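Nigritoxine (PDB 5M41) acts as a protein toxin of a marine Vibrio that is directed against crustaceans and insects. Local coordinates at residues Tyr41-Ile46 and Lys212-Glu217; Leu230-Glu235 and Phe258-Ala263; Gln496-Glu501 and Arg553-Asp558; Asp559-Gly564 and Ala575-Tyr580. All blocks are in the same frame, centred on the assembly; numbering follows the deposited sequence.

Interaction 1: Tyr41-Ile46 and Lys212-Glu217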
loop_
_atom_site.group_PDB
_atom_site.type_symbol
_atom_site.label_atom_id
_atom_site.label_comp_id
_atom_site.label_asym_id
_atom_site.label_seq_id
_atom_site.Cartn_x
_atom_site.Cartn_y
_atom_site.Cartn_z
ATOM N N TYR A 41 19.482 -4.436 -30.358
ATOM C CA TYR A 41 19.906 -5.358 -31.423
ATOM C C TYR A 41 21.384 -5.722 -31.287
ATOM O O TYR A 41 21.775 -6.884 -31.477
ATOM C CB TYR A 41 19.615 -4.775 -32.799
ATOM C CG TYR A 41 18.304 -5.319 -33.378
ATOM C CD1 TYR A 41 18.210 -6.646 -33.793
ATOM C CD2 TYR A 41 17.162 -4.517 -33.474
ATOM C CE1 TYR A 41 17.020 -7.158 -34.309
ATOM C CE2 TYR A 41 15.973 -5.025 -33.999
ATOM C CZ TYR A 41 15.913 -6.347 -34.416
ATOM O OH TYR A 41 14.741 -6.863 -34.966
ATOM N N GLN A 42 22.188 -4.723 -30.909
ATOM C CA GLN A 42 23.612 -4.907 -30.761
ATOM C C GLN A 42 23.907 -5.994 -29.734
ATOM O O GLN A 42 24.762 -6.847 -29.979
ATOM C CB GLN A 42 24.263 -3.596 -30.347
ATOM C CG GLN A 42 25.756 -3.661 -30.192
ATOM C CD GLN A 42 26.447 -3.154 -31.420
ATOM O OE1 GLN A 42 26.030 -3.437 -32.549
ATOM N NE2 GLN A 42 27.509 -2.391 -31.219
ATOM N N PHE A 43 23.215 -5.953 -28.586
ATOM C CA PHE A 43 23.403 -6.975 -27.548
ATOM C C PHE A 43 22.949 -8.365 -27.991
ATOM O O PHE A 43 23.599 -9.352 -27.647
ATOM C CB PHE A 43 22.689 -6.602 -26.246
ATOM C CG PHE A 43 23.395 -5.535 -25.435
ATOM C CD1 PHE A 43 24.744 -5.672 -25.088
ATOM C CD2 PHE A 43 22.688 -4.421 -24.959
ATOM C CE1 PHE A 43 25.403 -4.703 -24.324
ATOM C CE2 PHE A 43 23.335 -3.454 -24.183
ATOM C CZ PHE A 43 24.695 -3.589 -23.871
ATOM N N ALA A 44 21.820 -8.440 -28.721
ATOM C CA ALA A 44 21.392 -9.691 -29.357
ATOM C C ALA A 44 22.474 -10.287 -30.283
ATOM O O ALA A 44 22.761 -11.498 -30.233
ATOM C CB ALA A 44 20.087 -9.498 -30.128
ATOM N N ILE A 45 23.047 -9.443 -31.135
ATOM C CA ILE A 45 24.141 -9.855 -32.018
ATOM C C ILE A 45 25.317 -10.394 -31.196
ATOM O O ILE A 45 25.822 -11.496 -31.469
ATOM C CB ILE A 45 24.619 -8.711 -32.925
ATOM C CG1 ILE A 45 23.501 -8.292 -33.879
ATOM C CG2 ILE A 45 25.813 -9.156 -33.779
ATOM C CD1 ILE A 45 23.748 -6.925 -34.513
ATOM N N ILE A 46 25.747 -9.615 -30.200
ATOM C CA ILE A 46 26.808 -10.042 -29.282
ATOM C C ILE A 46 26.519 -11.430 -28.704
ATOM O O ILE A 46 27.397 -12.292 -28.701
ATOM C CB ILE A 46 27.039 -9.039 -28.135
ATOM C CG1 ILE A 46 27.750 -7.779 -28.663
ATOM C CG2 ILE A 46 27.921 -9.669 -27.064
ATOM C CD1 ILE A 46 27.573 -6.536 -27.789
ATOM N N LYS A 212 20.557 -11.422 -22.685
ATOM C CA LYS A 212 21.734 -12.225 -22.385
ATOM C C LYS A 212 23.000 -11.506 -22.810
ATOM O O LYS A 212 23.991 -11.532 -22.096
ATOM C CB LYS A 212 21.673 -13.567 -23.083
ATOM C CG LYS A 212 21.131 -14.678 -22.215
ATOM C CD LYS A 212 21.026 -16.004 -22.973
ATOM C CE LYS A 212 19.809 -16.021 -23.906
ATOM N NZ LYS A 212 19.584 -17.397 -24.446
ATOM N N GLY A 213 22.972 -10.878 -23.981
ATOM C CA GLY A 213 24.113 -10.104 -24.456
ATOM C C GLY A 213 24.436 -9.000 -23.465
ATOM O O GLY A 213 25.593 -8.774 -23.134
ATOM N N ALA A 214 23.404 -8.328 -22.972
ATOM C CA ALA A 214 23.623 -7.254 -22.019
ATOM C C ALA A 214 24.220 -7.774 -20.691
ATOM O O ALA A 214 25.026 -7.078 -20.098
ATOM C CB ALA A 214 22.345 -6.467 -21.780
ATOM N N ALA A 215 23.831 -8.979 -20.244
ATOM C CA ALA A 215 24.356 -9.552 -18.997
ATOM C C ALA A 215 25.819 -9.934 -19.114
ATOM O O ALA A 215 26.484 -10.048 -18.109
ATOM C CB ALA A 215 23.553 -10.779 -18.566
ATOM N N ARG A 216 26.300 -10.136 -20.343
ATOM C CA ARG A 216 27.709 -10.392 -20.629
ATOM C C ARG A 216 28.555 -9.145 -20.559
ATOM O O ARG A 216 29.746 -9.258 -20.518
ATOM C CB ARG A 216 27.912 -10.928 -22.060
ATOM C CG ARG A 216 27.152 -12.166 -22.424
ATOM C CD ARG A 216 27.509 -12.554 -23.853
ATOM N NE ARG A 216 28.689 -13.390 -23.807
ATOM C CZ ARG A 216 28.644 -14.698 -23.575
ATOM N NH1 ARG A 216 27.474 -15.320 -23.419
ATOM N NH2 ARG A 216 29.760 -15.382 -23.523
ATOM N N GLU A 217 27.951 -7.962 -20.630
ATOM C CA GLU A 217 28.715 -6.710 -20.680
ATOM C C GLU A 217 29.552 -6.498 -19.385
ATOM O O GLU A 217 28.982 -6.290 -18.332
ATOM C CB GLU A 217 27.741 -5.545 -20.908
ATOM C CG GLU A 217 28.377 -4.196 -21.174
ATOM C CD GLU A 217 29.051 -4.129 -22.537
ATOM O OE1 GLU A 217 28.866 -5.059 -23.360
ATOM O OE2 GLU A 217 29.765 -3.138 -22.785
#
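F43 of helix 34-54 packs on the backbone of G213 and A214, a close helix-to-helix contact made possible by the small residues G213 and A214 of helix 206-215. The F43 side chain starts with CB beside the peptide that joins G213 to A214, 3.8 Å from A214 N. CG lies anti to the carbonyl carbon (chi1 -76°), which turns the ring onto A214. CD1 is 3.6 Å from A214 CA, and this CA stands over one ring face, displaced toward the rim, in a CH-pi contact. CD2 meets the A214 methyl at 3.8 Å, with CE2 a little further from the same carbon. On the other flank, CE1 points at the carboxylate of E217, where OE1 lies in the ring plane at its edge, a position that suits the slightly positive ring hydrogens. The E217 chain, bent at chi2, crosses the phenylalanine at about a right angle. Beyond the ring, I46 CG2 rests on R216 CD, the aliphatic part of the arginine. With no side chain, G213 lets its CA come up to F43 O, 3.3 Å away, in a nearly straight CA-H...O contact, 166° at the hydrogen.

Interaction 2: Leu230-Glu235 and Phe258-Ala263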
loop_
_atom_site.group_PDB
_atom_site.type_symbol
_atom_site.label_atom_id
_atom_site.label_comp_id
_atom_site.label_asym_id
_atom_site.label_seq_id
_atom_site.Cartn_x
_atom_site.Cartn_y
_atom_site.Cartn_z
ATOM N N LEU A 230 25.197 0.272 -15.325
ATOM C CA LEU A 230 23.926 -0.370 -15.124
ATOM C C LEU A 230 24.096 -1.876 -14.991
ATOM O O LEU A 230 24.274 -2.571 -15.985
ATOM C CB LEU A 230 22.979 -0.013 -16.297
ATOM C CG LEU A 230 22.598 1.465 -16.470
ATOM C CD1 LEU A 230 21.862 1.670 -17.801
ATOM C CD2 LEU A 230 21.748 1.970 -15.308
ATOM N N GLU A 231 24.035 -2.365 -13.759
ATOM C CA GLU A 231 24.158 -3.791 -13.480
ATOM C C GLU A 231 22.956 -4.545 -14.039
ATOM O O GLU A 231 21.846 -4.070 -13.947
ATOM C CB GLU A 231 24.214 -4.014 -11.968
ATOM C CG GLU A 231 24.742 -5.387 -11.553
ATOM C CD GLU A 231 24.603 -5.644 -10.049
ATOM O OE1 GLU A 231 25.100 -6.683 -9.559
ATOM O OE2 GLU A 231 23.988 -4.811 -9.353
ATOM N N PHE A 232 23.193 -5.715 -14.607
ATOM C CA PHE A 232 22.113 -6.536 -15.116
ATOM C C PHE A 232 22.544 -7.997 -15.203
ATOM O O PHE A 232 23.636 -8.296 -15.686
ATOM C CB PHE A 232 21.705 -6.053 -16.516
ATOM C CG PHE A 232 20.555 -6.824 -17.111
ATOM C CD1 PHE A 232 19.258 -6.631 -16.645
ATOM C CD2 PHE A 232 20.775 -7.750 -18.118
ATOM C CE1 PHE A 232 18.194 -7.347 -17.179
ATOM C CE2 PHE A 232 19.720 -8.476 -18.657
ATOM C CZ PHE A 232 18.427 -8.273 -18.180
ATOM N N THR A 233 21.671 -8.898 -14.752
ATOM C CA THR A 233 21.886 -10.332 -14.906
ATOM C C THR A 233 20.695 -10.950 -15.628
ATOM O O THR A 233 19.593 -10.395 -15.620
ATOM C CB THR A 233 22.054 -11.040 -13.552
ATOM O OG1 THR A 233 20.864 -10.833 -12.781
ATOM C CG2 THR A 233 23.236 -10.460 -12.779
ATOM N N PHE A 234 20.942 -12.099 -16.248
ATOM C CA PHE A 234 19.929 -12.879 -16.951
ATOM C C PHE A 234 19.184 -13.869 -16.037
ATOM O O PHE A 234 18.166 -14.443 -16.426
ATOM C CB PHE A 234 20.571 -13.629 -18.139
ATOM C CG PHE A 234 19.562 -14.247 -19.082
ATOM C CD1 PHE A 234 18.722 -13.437 -19.862
ATOM C CD2 PHE A 234 19.436 -15.643 -19.187
ATOM C CE1 PHE A 234 17.774 -14.002 -20.709
ATOM C CE2 PHE A 234 18.483 -16.218 -20.034
ATOM C CZ PHE A 234 17.653 -15.386 -20.805
ATOM N N GLU A 235 19.676 -14.071 -14.825
ATOM C CA GLU A 235 19.073 -15.045 -13.917
ATOM C C GLU A 235 17.594 -14.759 -13.648
ATOM O O GLU A 235 17.195 -13.609 -13.442
ATOM C CB GLU A 235 19.860 -15.117 -12.606
ATOM C CG GLU A 235 21.246 -15.724 -12.802
ATOM C CD GLU A 235 22.173 -15.528 -11.615
ATOM O OE1 GLU A 235 21.743 -14.943 -10.594
ATOM O OE2 GLU A 235 23.344 -15.965 -11.716
ATOM N N PHE A 258 13.860 -3.858 -20.363
ATOM C CA PHE A 258 13.415 -2.662 -21.034
ATOM C C PHE A 258 13.697 -1.406 -20.217
ATOM O O PHE A 258 14.136 -0.412 -20.774
ATOM C CB PHE A 258 11.930 -2.749 -21.354
ATOM C CG PHE A 258 11.636 -3.459 -22.644
ATOM C CD1 PHE A 258 12.064 -2.926 -23.871
ATOM C CD2 PHE A 258 10.930 -4.660 -22.640
ATOM C CE1 PHE A 258 11.774 -3.584 -25.071
ATOM C CE2 PHE A 258 10.618 -5.312 -23.833
ATOM C CZ PHE A 258 11.037 -4.771 -25.053
ATOM N N ASP A 259 13.463 -1.463 -18.904
ATOM C CA ASP A 259 13.731 -0.313 -18.029
ATOM C C ASP A 259 15.227 0.065 -18.098
ATOM O O ASP A 259 15.594 1.241 -18.083
ATOM C CB ASP A 259 13.399 -0.648 -16.568
ATOM C CG ASP A 259 11.900 -0.753 -16.285
ATOM O OD1 ASP A 259 11.066 -0.394 -17.153
ATOM O OD2 ASP A 259 11.564 -1.241 -15.165
ATOM N N LEU A 260 16.086 -0.950 -18.105
ATOM C CA LEU A 260 17.527 -0.724 -18.195
ATOM C C LEU A 260 17.913 -0.030 -19.508
ATOM O O LEU A 260 18.752 0.883 -19.518
ATOM C CB LEU A 260 18.291 -2.050 -18.034
ATOM C CG LEU A 260 19.828 -1.869 -18.141
ATOM C CD1 LEU A 260 20.571 -2.778 -17.194
ATOM C CD2 LEU A 260 20.318 -2.089 -19.575
ATOM N N LEU A 261 17.326 -0.489 -20.614
ATOM C CA LEU A 261 17.604 0.114 -21.930
ATOM C C LEU A 261 17.177 1.583 -21.976
ATOM O O LEU A 261 17.848 2.405 -22.590
ATOM C CB LEU A 261 16.923 -0.654 -23.061
ATOM C CG LEU A 261 17.457 -2.064 -23.367
ATOM C CD1 LEU A 261 16.549 -2.765 -24.367
ATOM C CD2 LEU A 261 18.871 -1.975 -23.937
ATOM N N VAL A 262 16.052 1.900 -21.334
ATOM C CA VAL A 262 15.645 3.307 -21.214
ATOM C C VAL A 262 16.673 4.071 -20.359
ATOM O O VAL A 262 17.104 5.159 -20.738
ATOM C CB VAL A 262 14.212 3.448 -20.657
ATOM C CG1 VAL A 262 13.859 4.922 -20.400
ATOM C CG2 VAL A 262 13.186 2.837 -21.628
ATOM N N ALA A 263 17.062 3.513 -19.210
ATOM C CA ALA A 263 18.071 4.190 -18.368
ATOM C C ALA A 263 19.390 4.356 -19.091
ATOM O O ALA A 263 20.096 5.317 -18.830
ATOM C CB ALA A 263 18.289 3.476 -17.029
#
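A263 N donates to D259 O at 2.9 Å, a helical backbone bond in the turn whose A263 methyl touches L230. The contact itself is apolar. L230 and L260 carry most of it: L230 CB lies 3.8 Å from L260 CD1, and the L230 CD1 methyl reaches past L260 to the backbone of the helix, 3.6 Å from L260 O. Both L230 methyls also touch the A263 CB, CD1 at 4.1 Å. A small residue one helical turn after L260 suits this place, since it lets the branched leucine lie close against the helix. L260 extends with CG anti to its backbone nitrogen (chi1 179°), carrying CD1 out between L230 and F232. That methyl packs 3.5 Å from F232 CB and 3.7 Å from E231 O, while the F232 ring itself is approached obliquely. F232 thus offers L260 mainly the base of its side chain, and its ring meets Y257 and reaches A211 on helix 206-215. The acidic residue beside L260 faces another way: D259 is held by salt bridges to R28 and R357. L230 is hydrogen-bonded through its backbone to V221, whose side chain also touches L260. Helix 253-264 thus packs L260 and A263, three residues apart, against the end of strand 229-230 and the irregular chain after it, an apolar contact of a helix with the end of a short strand.

Interaction 3: Gln496-Glu501 and Arg553-Asp558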
loop_
_atom_site.group_PDB
_atom_site.type_symbol
_atom_site.label_atom_id
_atom_site.label_comp_id
_atom_site.label_asym_id
_atom_site.label_seq_id
_atom_site.Cartn_x
_atom_site.Cartn_y
_atom_site.Cartn_z
ATOM N N GLN A 496 -24.962 -3.202 24.732
ATOM C CA GLN A 496 -24.679 -2.892 23.356
ATOM C C GLN A 496 -24.352 -4.119 22.515
ATOM O O GLN A 496 -23.604 -5.010 22.943
ATOM C CB GLN A 496 -23.530 -1.882 23.328
ATOM C CG GLN A 496 -23.648 -0.867 22.227
ATOM C CD GLN A 496 -24.792 0.099 22.410
ATOM O OE1 GLN A 496 -25.033 0.596 23.499
ATOM N NE2 GLN A 496 -25.466 0.407 21.326
ATOM N N VAL A 497 -24.902 -4.169 21.304
ATOM C CA VAL A 497 -24.657 -5.317 20.440
ATOM C C VAL A 497 -23.353 -5.116 19.665
ATOM O O VAL A 497 -23.275 -4.306 18.741
ATOM C CB VAL A 497 -25.827 -5.626 19.468
ATOM C CG1 VAL A 497 -25.442 -6.767 18.541
ATOM C CG2 VAL A 497 -27.097 -5.990 20.229
ATOM N N TYR A 498 -22.332 -5.859 20.062
ATOM C CA TYR A 498 -21.067 -5.841 19.379
ATOM C C TYR A 498 -21.091 -6.855 18.238
ATOM O O TYR A 498 -21.325 -8.051 18.457
ATOM C CB TYR A 498 -19.916 -6.120 20.355
ATOM C CG TYR A 498 -18.592 -6.323 19.667
ATOM C CD1 TYR A 498 -18.109 -5.389 18.746
ATOM C CD2 TYR A 498 -17.830 -7.450 19.921
ATOM C CE1 TYR A 498 -16.898 -5.582 18.105
ATOM C CE2 TYR A 498 -16.622 -7.657 19.279
ATOM C CZ TYR A 498 -16.159 -6.719 18.378
ATOM O OH TYR A 498 -14.960 -6.939 17.748
ATOM N N ILE A 499 -20.866 -6.364 17.022
ATOM C CA ILE A 499 -20.760 -7.238 15.853
ATOM C C ILE A 499 -19.299 -7.522 15.543
ATOM O O ILE A 499 -18.567 -6.657 15.052
ATOM C CB ILE A 499 -21.475 -6.665 14.611
ATOM C CG1 ILE A 499 -22.936 -6.348 14.946
ATOM C CG2 ILE A 499 -21.389 -7.660 13.453
ATOM C CD1 ILE A 499 -23.571 -5.313 14.041
ATOM N N ASN A 500 -18.883 -8.740 15.869
ATOM C CA ASN A 500 -17.520 -9.189 15.654
ATOM C C ASN A 500 -17.413 -9.609 14.208
ATOM O O ASN A 500 -17.924 -10.667 13.822
ATOM C CB ASN A 500 -17.218 -10.362 16.590
ATOM C CG ASN A 500 -15.748 -10.716 16.639
ATOM O OD1 ASN A 500 -15.069 -10.773 15.608
ATOM N ND2 ASN A 500 -15.248 -10.981 17.851
ATOM N N GLU A 501 -16.778 -8.767 13.402
ATOM C CA GLU A 501 -16.719 -8.990 11.965
ATOM C C GLU A 501 -15.917 -10.244 11.589
ATOM O O GLU A 501 -16.174 -10.858 10.547
ATOM C CB GLU A 501 -16.167 -7.754 11.248
ATOM C CG GLU A 501 -17.137 -6.583 11.142
ATOM C CD GLU A 501 -16.413 -5.252 10.940
ATOM O OE1 GLU A 501 -15.629 -4.869 11.834
ATOM O OE2 GLU A 501 -16.613 -4.582 9.902
ATOM N N ARG A 553 -14.838 -0.654 21.036
ATOM C CA ARG A 553 -14.833 0.749 21.440
ATOM C C ARG A 553 -14.908 1.693 20.253
ATOM O O ARG A 553 -15.494 2.759 20.365
ATOM C CB ARG A 553 -13.625 1.065 22.309
ATOM C CG ARG A 553 -13.774 0.612 23.755
ATOM C CD ARG A 553 -12.523 0.982 24.525
ATOM N NE ARG A 553 -12.598 0.695 25.951
ATOM C CZ ARG A 553 -13.198 1.461 26.862
ATOM N NH1 ARG A 553 -13.842 2.584 26.518
ATOM N NH2 ARG A 553 -13.169 1.089 28.137
ATOM N N LEU A 554 -14.307 1.299 19.129
ATOM C CA LEU A 554 -14.428 2.046 17.873
ATOM C C LEU A 554 -15.841 1.918 17.291
ATOM O O LEU A 554 -16.450 2.909 16.906
ATOM C CB LEU A 554 -13.406 1.563 16.824
ATOM C CG LEU A 554 -11.928 2.014 16.886
ATOM C CD1 LEU A 554 -11.166 1.393 15.717
ATOM C CD2 LEU A 554 -11.792 3.530 16.858
ATOM N N GLN A 555 -16.340 0.689 17.215
ATOM C CA GLN A 555 -17.670 0.417 16.660
ATOM C C GLN A 555 -18.751 1.168 17.450
ATOM O O GLN A 555 -19.685 1.703 16.868
ATOM C CB GLN A 555 -17.927 -1.090 16.689
ATOM C CG GLN A 555 -19.064 -1.583 15.804
ATOM C CD GLN A 555 -19.272 -3.075 15.946
ATOM O OE1 GLN A 555 -20.161 -3.514 16.670
ATOM N NE2 GLN A 555 -18.421 -3.860 15.298
ATOM N N HIS A 556 -18.593 1.245 18.766
ATOM C CA HIS A 556 -19.523 1.990 19.631
ATOM C C HIS A 556 -18.927 3.228 20.247
ATOM O O HIS A 556 -19.217 3.595 21.416
ATOM C CB HIS A 556 -20.111 1.042 20.658
ATOM C CG HIS A 556 -20.972 -0.009 20.030
ATOM N ND1 HIS A 556 -22.264 0.203 19.757
ATOM C CD2 HIS A 556 -20.659 -1.266 19.522
ATOM C CE1 HIS A 556 -22.777 -0.892 19.138
ATOM N NE2 HIS A 556 -21.793 -1.785 19.001
ATOM N N LYS A 557 -18.129 3.922 19.432
ATOM C CA LYS A 557 -17.317 5.062 19.911
ATOM C C LYS A 557 -18.114 6.235 20.464
ATOM O O LYS A 557 -17.591 6.993 21.264
ATOM C CB LYS A 557 -16.354 5.561 18.818
ATOM C CG LYS A 557 -17.042 6.051 17.553
ATOM C CD LYS A 557 -16.007 6.753 16.684
ATOM C CE LYS A 557 -16.651 7.434 15.492
ATOM N NZ LYS A 557 -15.606 8.176 14.722
ATOM N N ASP A 558 -19.375 6.368 20.048
ATOM C CA ASP A 558 -20.236 7.486 20.463
ATOM C C ASP A 558 -21.005 7.294 21.773
ATOM O O ASP A 558 -21.575 8.250 22.290
ATOM C CB ASP A 558 -21.241 7.814 19.349
ATOM C CG ASP A 558 -20.566 8.127 18.023
ATOM O OD1 ASP A 558 -19.633 8.960 18.009
ATOM O OD2 ASP A 558 -20.969 7.541 16.990
#
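I499 offers both its backbone N-H and its C=O to the carboxamide of Q555, so that one amide replaces a neighbouring strand's peptide. I499 N donates to Q555 OE1 at 3.0 Å, in the carbonyl plane and on a lone pair, with 168° at the hydrogen. In return Q555 NE2 gives a 2.8 Å bond to I499 O, which lies in the amide plane. The extended glutamine chain, straight beyond CG (chi2 -178°), carries the amide to the strand, and the two bonds fix its rotation. Two residues back, V497 O accepts from H556 NE2 at 2.9 Å; the donor stands well above the carbonyl plane, and the bond is bent to 135°. NE2 also bonds Q555 OE1 weakly, and ND1 has a weak bond to D559 OD2, a carboxylate that may favour the charged ring. Q496 CG lies over one face of the H556 ring, 3.4 Å from its centroid. Y498 crosses Q555 at about a right angle, and its hydroxyl bonds D551. Q496 and Y498 pair with strand 505-515, leaving the other edge of this outermost antiparallel strand bonded at V497 and I499 by Q555, which ends helix 546-555, and H556, just after it.

Interaction 4: Asp559-Gly564 and Ala575-Tyr580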
loop_
_atom_site.group_PDB
_atom_site.type_symbol
_atom_site.label_atom_id
_atom_site.label_comp_id
_atom_site.label_asym_id
_atom_site.label_seq_id
_atom_site.Cartn_x
_atom_site.Cartn_y
_atom_site.Cartn_z
ATOM N N ASP A 559 -21.049 6.074 22.305
ATOM C CA ASP A 559 -21.872 5.801 23.496
ATOM C C ASP A 559 -21.134 6.085 24.793
ATOM O O ASP A 559 -19.923 5.845 24.896
ATOM C CB ASP A 559 -22.366 4.353 23.529
ATOM C CG ASP A 559 -23.072 3.923 22.236
ATOM O OD1 ASP A 559 -23.966 4.645 21.738
ATOM O OD2 ASP A 559 -22.730 2.837 21.723
ATOM N N PHE A 560 -21.888 6.555 25.787
ATOM C CA PHE A 560 -21.359 6.907 27.107
ATOM C C PHE A 560 -21.854 5.922 28.145
ATOM O O PHE A 560 -22.926 5.318 27.991
ATOM C CB PHE A 560 -21.794 8.317 27.513
ATOM C CG PHE A 560 -21.140 9.414 26.723
ATOM C CD1 PHE A 560 -20.109 10.178 27.292
ATOM C CD2 PHE A 560 -21.570 9.722 25.433
ATOM C CE1 PHE A 560 -19.503 11.207 26.583
ATOM C CE2 PHE A 560 -20.981 10.758 24.719
ATOM C CZ PHE A 560 -19.938 11.491 25.289
ATOM N N ASN A 561 -21.048 5.751 29.191
ATOM C CA ASN A 561 -21.392 4.937 30.349
ATOM C C ASN A 561 -21.024 5.708 31.584
ATOM O O ASN A 561 -20.140 6.573 31.534
ATOM C CB ASN A 561 -20.610 3.627 30.357
ATOM C CG ASN A 561 -20.988 2.729 29.218
ATOM O OD1 ASN A 561 -20.260 2.633 28.209
ATOM N ND2 ASN A 561 -22.141 2.097 29.335
ATOM N N ASN A 562 -21.697 5.387 32.688
ATOM C CA ASN A 562 -21.338 5.916 33.987
ATOM C C ASN A 562 -20.344 4.933 34.594
ATOM O O ASN A 562 -20.694 3.799 34.919
ATOM C CB ASN A 562 -22.591 6.075 34.855
ATOM C CG ASN A 562 -22.309 6.706 36.210
ATOM O OD1 ASN A 562 -21.183 7.123 36.532
ATOM N ND2 ASN A 562 -23.349 6.790 37.015
ATOM N N ILE A 563 -19.089 5.356 34.686
ATOM C CA ILE A 563 -18.051 4.536 35.309
ATOM C C ILE A 563 -17.852 4.992 36.760
ATOM O O ILE A 563 -16.961 4.507 37.463
ATOM C CB ILE A 563 -16.718 4.582 34.514
ATOM C CG1 ILE A 563 -16.219 6.041 34.359
ATOM C CG2 ILE A 563 -16.873 3.857 33.174
ATOM C CD1 ILE A 563 -14.771 6.197 33.922
ATOM N N GLY A 564 -18.682 5.933 37.200
ATOM C CA GLY A 564 -18.642 6.401 38.588
ATOM C C GLY A 564 -19.730 5.756 39.436
ATOM O O GLY A 564 -19.897 4.528 39.428
ATOM N N ALA A 575 -18.444 8.733 30.673
ATOM C CA ALA A 575 -17.279 8.576 29.787
ATOM C C ALA A 575 -17.644 7.921 28.469
ATOM O O ALA A 575 -18.357 6.904 28.438
ATOM C CB ALA A 575 -16.195 7.757 30.483
ATOM N N VAL A 576 -17.124 8.484 27.382
ATOM C CA VAL A 576 -17.411 7.964 26.059
ATOM C C VAL A 576 -16.568 6.686 25.799
ATOM O O VAL A 576 -15.524 6.497 26.436
ATOM C CB VAL A 576 -17.218 9.067 24.977
ATOM C CG1 VAL A 576 -15.744 9.285 24.653
ATOM C CG2 VAL A 576 -17.981 8.706 23.709
ATOM N N ASN A 577 -17.045 5.787 24.927
ATOM C CA ASN A 577 -16.313 4.561 24.619
ATOM C C ASN A 577 -15.056 4.768 23.778
ATOM O O ASN A 577 -14.100 3.976 23.897
ATOM C CB ASN A 577 -17.188 3.567 23.875
ATOM C CG ASN A 577 -18.238 2.934 24.756
ATOM O OD1 ASN A 577 -18.122 2.925 25.980
ATOM N ND2 ASN A 577 -19.268 2.382 24.125
ATOM N N ASN A 578 -15.062 5.802 22.920
ATOM C CA ASN A 578 -13.943 6.054 21.968
ATOM C C ASN A 578 -12.588 5.746 22.590
ATOM O O ASN A 578 -12.247 6.316 23.636
ATOM C CB ASN A 578 -13.938 7.505 21.503
ATOM C CG ASN A 578 -13.068 7.716 20.261
ATOM O OD1 ASN A 578 -11.888 7.310 20.212
ATOM N ND2 ASN A 578 -13.654 8.333 19.241
ATOM N N PRO A 579 -11.800 4.848 21.968
ATOM C CA PRO A 579 -10.577 4.456 22.660
ATOM C C PRO A 579 -9.503 5.555 22.697
ATOM O O PRO A 579 -8.538 5.417 23.414
ATOM C CB PRO A 579 -10.094 3.227 21.868
ATOM C CG PRO A 579 -10.682 3.389 20.518
ATOM C CD PRO A 579 -11.956 4.163 20.668
ATOM N N TYR A 580 -9.704 6.637 21.955
ATOM C CA TYR A 580 -8.787 7.786 21.959
ATOM C C TYR A 580 -9.274 8.926 22.851
ATOM O O TYR A 580 -8.814 10.061 22.720
ATOM C CB TYR A 580 -8.611 8.308 20.524
ATOM C CG TYR A 580 -7.919 7.322 19.604
ATOM C CD1 TYR A 580 -6.527 7.278 19.507
ATOM C CD2 TYR A 580 -8.657 6.447 18.824
ATOM C CE1 TYR A 580 -5.894 6.371 18.653
ATOM C CE2 TYR A 580 -8.043 5.554 17.960
ATOM C CZ TYR A 580 -6.670 5.508 17.890
ATOM O OH TYR A 580 -6.105 4.612 17.029
#
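A beta hairpin joins strand 560-562 to strand 571-576, and the contact takes in the base of its two arms, F560 with V576 and N561 with A575. N561 and A575 form an antiparallel hydrogen-bonded pair: A575 N donates to N561 O at 2.9 Å, and N561 N returns a 3.0 Å bond to A575 O. The latter oxygen also receives the CA-H of F560, 3.3 Å away from F560 CA. One step outward, D559 O accepts from N577 N at 2.9 Å, extending the ladder past the last regular pair. F560 and V576 form the non-hydrogen-bonded pair, cross-strand partners with side chains on one face of the sheet. The phenylalanine ring covers its partner: V576 CB sits over the ring face, offset toward the rim, 3.5 Å from F560 CE1. In V576, CG2 is anti to the backbone N and the crowded position falls to CG1 (chi1 78°); CG2 is thereby placed beside F560 CZ. I563 CD1 meets the A575 methyl at 4.0 Å. N562 OD1 accepts from G564 N, an Asx turn, and from I573 N of the partner strand. Strand 560-562 is the outermost of a six-stranded antiparallel sheet; F560 touches N704 of helix 688-704, while N577 ND2 bonds H556 O just after helix 546-555, whose R553 takes the N577 carbonyl.

From the N terminus, interaction 1 closes a long loop of 165 residues, bringing helix 34-54 back against helix 206-215; the small antiparallel sheet from 77-80 to 170-173 and the magnesium site at V189, E192 and D195 lie within that loop. Interaction 2 follows at once, closing only 22 residues, and packs against interaction 1 through K212 and A215 on F232-F234. Far along the chain, about 62 Å between the centres of interactions 1 and 3, interaction 3 spans 51 residues to tie a four-stranded sheet to helix 546-555. Interaction 4 then closes a hairpin, bonded to interaction 3 through R553, H556 and N577. All four run in series, none nesting or crossing.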